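Local structure of GphF (Cystobacter violaceus, 6MFC) at residues Glu134-Ala139 with Glu147-Val152. The protein is a GNAT-like decarboxylase, which probably removes carbon dioxide from an acyl substrate in the initiation of polyketide biosynthesis. Numbering follows the deposited sequence.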
ATOM      1  N   GLU A 134       5.735   3.790  -9.393  1.00 90.55           N
ATOM      2  CA  GLU A 134       5.918   4.903 -10.318  1.00100.12           C
ATOM      3  C   GLU A 134       4.867   4.915 -11.419  1.00105.09           C
ATOM      4  O   GLU A 134       4.617   5.973 -12.008  1.00110.51           O
ATOM      5  CB  GLU A 134       7.319   4.859 -10.929  1.00114.83           C
ATOM      6  CG  GLU A 134       8.414   5.385 -10.011  1.00128.70           C
ATOM      7  CD  GLU A 134       8.320   6.884  -9.786  1.00135.50           C
ATOM      8  OE1 GLU A 134       7.670   7.570 -10.604  1.00137.43           O
ATOM      9  OE2 GLU A 134       8.896   7.377  -8.794  1.00135.20           O
ATOM     10  N   PHE A 135       4.248   3.769 -11.710  1.00104.93           N
ATOM     11  CA  PHE A 135       3.148   3.749 -12.668  1.00100.03           C
ATOM     12  C   PHE A 135       1.897   4.384 -12.075  1.00 88.91           C
ATOM     13  O   PHE A 135       1.211   5.164 -12.746  1.00 83.36           O
ATOM     14  CB  PHE A 135       2.863   2.314 -13.113  1.00 98.75           C
ATOM     15  CG  PHE A 135       1.830   2.208 -14.199  1.00 97.16           C
ATOM     16  CD1 PHE A 135       0.491   2.040 -13.887  1.00 93.73           C
ATOM     17  CD2 PHE A 135       2.200   2.270 -15.532  1.00 97.93           C
ATOM     18  CE1 PHE A 135      -0.460   1.941 -14.884  1.00 94.97           C
ATOM     19  CE2 PHE A 135       1.253   2.170 -16.537  1.00 91.48           C
ATOM     20  CZ  PHE A 135      -0.078   2.006 -16.213  1.00 89.65           C
ATOM     21  N   VAL A 136       1.583   4.055 -10.819  1.00 84.53           N
ATOM     22  CA  VAL A 136       0.429   4.651 -10.152  1.00 83.63           C
ATOM     23  C   VAL A 136       0.629   6.150  -9.980  1.00 90.67           C
ATOM     24  O   VAL A 136      -0.281   6.947 -10.235  1.00 95.74           O
ATOM     25  CB  VAL A 136       0.178   3.959  -8.800  1.00 75.29           C
ATOM     26  CG1 VAL A 136      -0.887   4.701  -8.005  1.00 68.92           C
ATOM     27  CG2 VAL A 136      -0.224   2.512  -9.017  1.00 68.67           C
ATOM     28  N   LEU A 137       1.824   6.555  -9.540  1.00 89.76           N
ATOM     29  CA  LEU A 137       2.112   7.974  -9.370  1.00 86.86           C
ATOM     30  C   LEU A 137       2.002   8.718 -10.693  1.00 92.97           C
ATOM     31  O   LEU A 137       1.538   9.863 -10.734  1.00 93.63           O
ATOM     32  CB  LEU A 137       3.503   8.155  -8.761  1.00 85.08           C
ATOM     33  CG  LEU A 137       3.715   7.553  -7.370  1.00 83.64           C
ATOM     34  CD1 LEU A 137       5.158   7.719  -6.924  1.00 84.73           C
ATOM     35  CD2 LEU A 137       2.766   8.190  -6.369  1.00 79.60           C
ATOM     36  N   ALA A 138       2.413   8.079 -11.791  1.00 99.01           N
ATOM     37  CA  ALA A 138       2.295   8.714 -13.100  1.00104.61           C
ATOM     38  C   ALA A 138       0.846   8.739 -13.572  1.00106.91           C
ATOM     39  O   ALA A 138       0.407   9.713 -14.193  1.00110.61           O
ATOM     40  CB  ALA A 138       3.179   7.993 -14.116  1.00105.90           C
ATOM     41  N   ALA A 139       0.090   7.676 -13.288  1.00107.96           N
ATOM     42  CA  ALA A 139      -1.310   7.637 -13.693  1.00 97.64           C
ATOM     43  C   ALA A 139      -2.157   8.603 -12.876  1.00 96.75           C
ATOM     44  O   ALA A 139      -3.148   9.141 -13.384  1.00 99.24           O
ATOM     45  CB  ALA A 139      -1.856   6.216 -13.566  1.00 86.05           C
ATOM     46  N   GLU A 147      -4.589  15.200  -6.162  1.00106.14           N
ATOM     47  CA  GLU A 147      -3.472  16.012  -5.700  1.00105.68           C
ATOM     48  C   GLU A 147      -2.407  15.224  -4.952  1.00102.67           C
ATOM     49  O   GLU A 147      -1.248  15.648  -4.940  1.00104.24           O
ATOM     50  CB  GLU A 147      -3.973  17.148  -4.796  1.00108.43           C
ATOM     51  CG  GLU A 147      -4.670  18.272  -5.544  1.00125.48           C
ATOM     52  CD  GLU A 147      -5.265  19.312  -4.615  1.00146.30           C
ATOM     53  OE1 GLU A 147      -5.803  18.927  -3.556  1.00151.56           O
ATOM     54  OE2 GLU A 147      -5.187  20.516  -4.939  1.00156.06           O
ATOM     55  N   ASN A 148      -2.762  14.101  -4.333  1.00100.86           N
ATOM     56  CA  ASN A 148      -1.796  13.316  -3.580  1.00 93.21           C
ATOM     57  C   ASN A 148      -2.122  11.838  -3.712  1.00 89.55           C
ATOM     58  O   ASN A 148      -3.285  11.450  -3.856  1.00 92.31           O
ATOM     59  CB  ASN A 148      -1.775  13.705  -2.097  1.00 95.46           C
ATOM     60  CG  ASN A 148      -1.311  15.126  -1.872  1.00 99.13           C
ATOM     61  OD1 ASN A 148      -0.118  15.385  -1.723  1.00103.42           O
ATOM     62  ND2 ASN A 148      -2.256  16.059  -1.844  1.00104.80           N
ATOM     63  N   VAL A 149      -1.077  11.019  -3.663  1.00 77.55           N
ATOM     64  CA  VAL A 149      -1.197   9.573  -3.541  1.00 78.29           C
ATOM     65  C   VAL A 149      -0.719   9.218  -2.142  1.00 80.13           C
ATOM     66  O   VAL A 149       0.469   9.359  -1.829  1.00 86.32           O
ATOM     67  CB  VAL A 149      -0.388   8.831  -4.613  1.00 74.74           C
ATOM     68  CG1 VAL A 149      -0.539   7.325  -4.446  1.00 63.10           C
ATOM     69  CG2 VAL A 149      -0.823   9.267  -6.000  1.00 76.03           C
ATOM     70  N   VAL A 150      -1.637   8.776  -1.288  1.00 77.72           N
ATOM     71  CA  VAL A 150      -1.321   8.490   0.101  1.00 82.56           C
ATOM     72  C   VAL A 150      -1.618   7.022   0.385  1.00 80.62           C
ATOM     73  O   VAL A 150      -2.218   6.313  -0.422  1.00 80.89           O
ATOM     74  CB  VAL A 150      -2.088   9.402   1.075  1.00 88.39           C
ATOM     75  CG1 VAL A 150      -1.944  10.861   0.662  1.00 92.95           C
ATOM     76  CG2 VAL A 150      -3.543   8.997   1.128  1.00 85.55           C
ATOM     77  N   GLY A 151      -1.183   6.575   1.558  1.00 78.76           N
ATOM     78  CA  GLY A 151      -1.402   5.204   1.979  1.00 76.92           C
ATOM     79  C   GLY A 151      -0.893   5.011   3.389  1.00 79.04           C
ATOM     80  O   GLY A 151      -0.167   5.845   3.934  1.00 87.81           O
ATOM     81  N   VAL A 152      -1.295   3.891   3.976  1.00 67.73           N
ATOM     82  CA  VAL A 152      -0.873   3.507   5.316  1.00 72.48           C
ATOM     83  C   VAL A 152       0.115   2.359   5.155  1.00 78.95           C
ATOM     84  O   VAL A 152      -0.279   1.203   4.967  1.00 98.62           O
ATOM     85  CB  VAL A 152      -2.059   3.116   6.205  1.00 73.00           C
ATOM     86  CG1 VAL A 152      -1.570   2.682   7.576  1.00 75.68           C
ATOM     87  CG2 VAL A 152      -3.030   4.279   6.327  1.00 74.39           C
TER
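Val149 of strand 148-153 meets Val136 and Leu137, successive residues of helix 128-140, in a small, wholly apolar and buried contact. Most of the touching falls to one methyl: Leu137 CD2 lies 3.7 Å from Val149 CB and rests against the fork of the valine, with both methyls about as close as the branch carbon (Leu137 CD2 to Val149 CG2 3.8 Å, to Val149 CG1 3.9 Å). With chi1 at -62°, Leu137 CG stands anti to its own carbonyl carbon; CB leaves the helix across the line to the strand, and the side chain then turns CD2 inward, whereas CD1 stays farther from Val149. Val136 points its CB at the strand but packs more loosely, Val136 CG1 lying 4.4 Å from Val149 CG1. Val149 in turn directs its CB at the helix, and with chi1 at 180° its CG1 is anti to the backbone N and its CG2 anti to the carbonyl carbon, which sets CG1 toward Val136 while both methyls border Leu137 CD2. The backbones come to 6.9 Å between Leu137 CA and Val149 CA, and the segments are joined by van der Waals contact alone. This is helix-on-sheet packing inside a beta-alpha-beta unit of the GNAT fold: strand 111-119 leads into helix 128-140, which returns to the parallel strand 148-153 beside it. Leu114 of strand 111-119 touches both Val136 and Val149, bringing all three elements of the unit together. On the other flank of strand 148-153, Leu137 also reaches His217 of the antiparallel strand 212-218, so side chains of the helix touch three adjacent strands of the sheet.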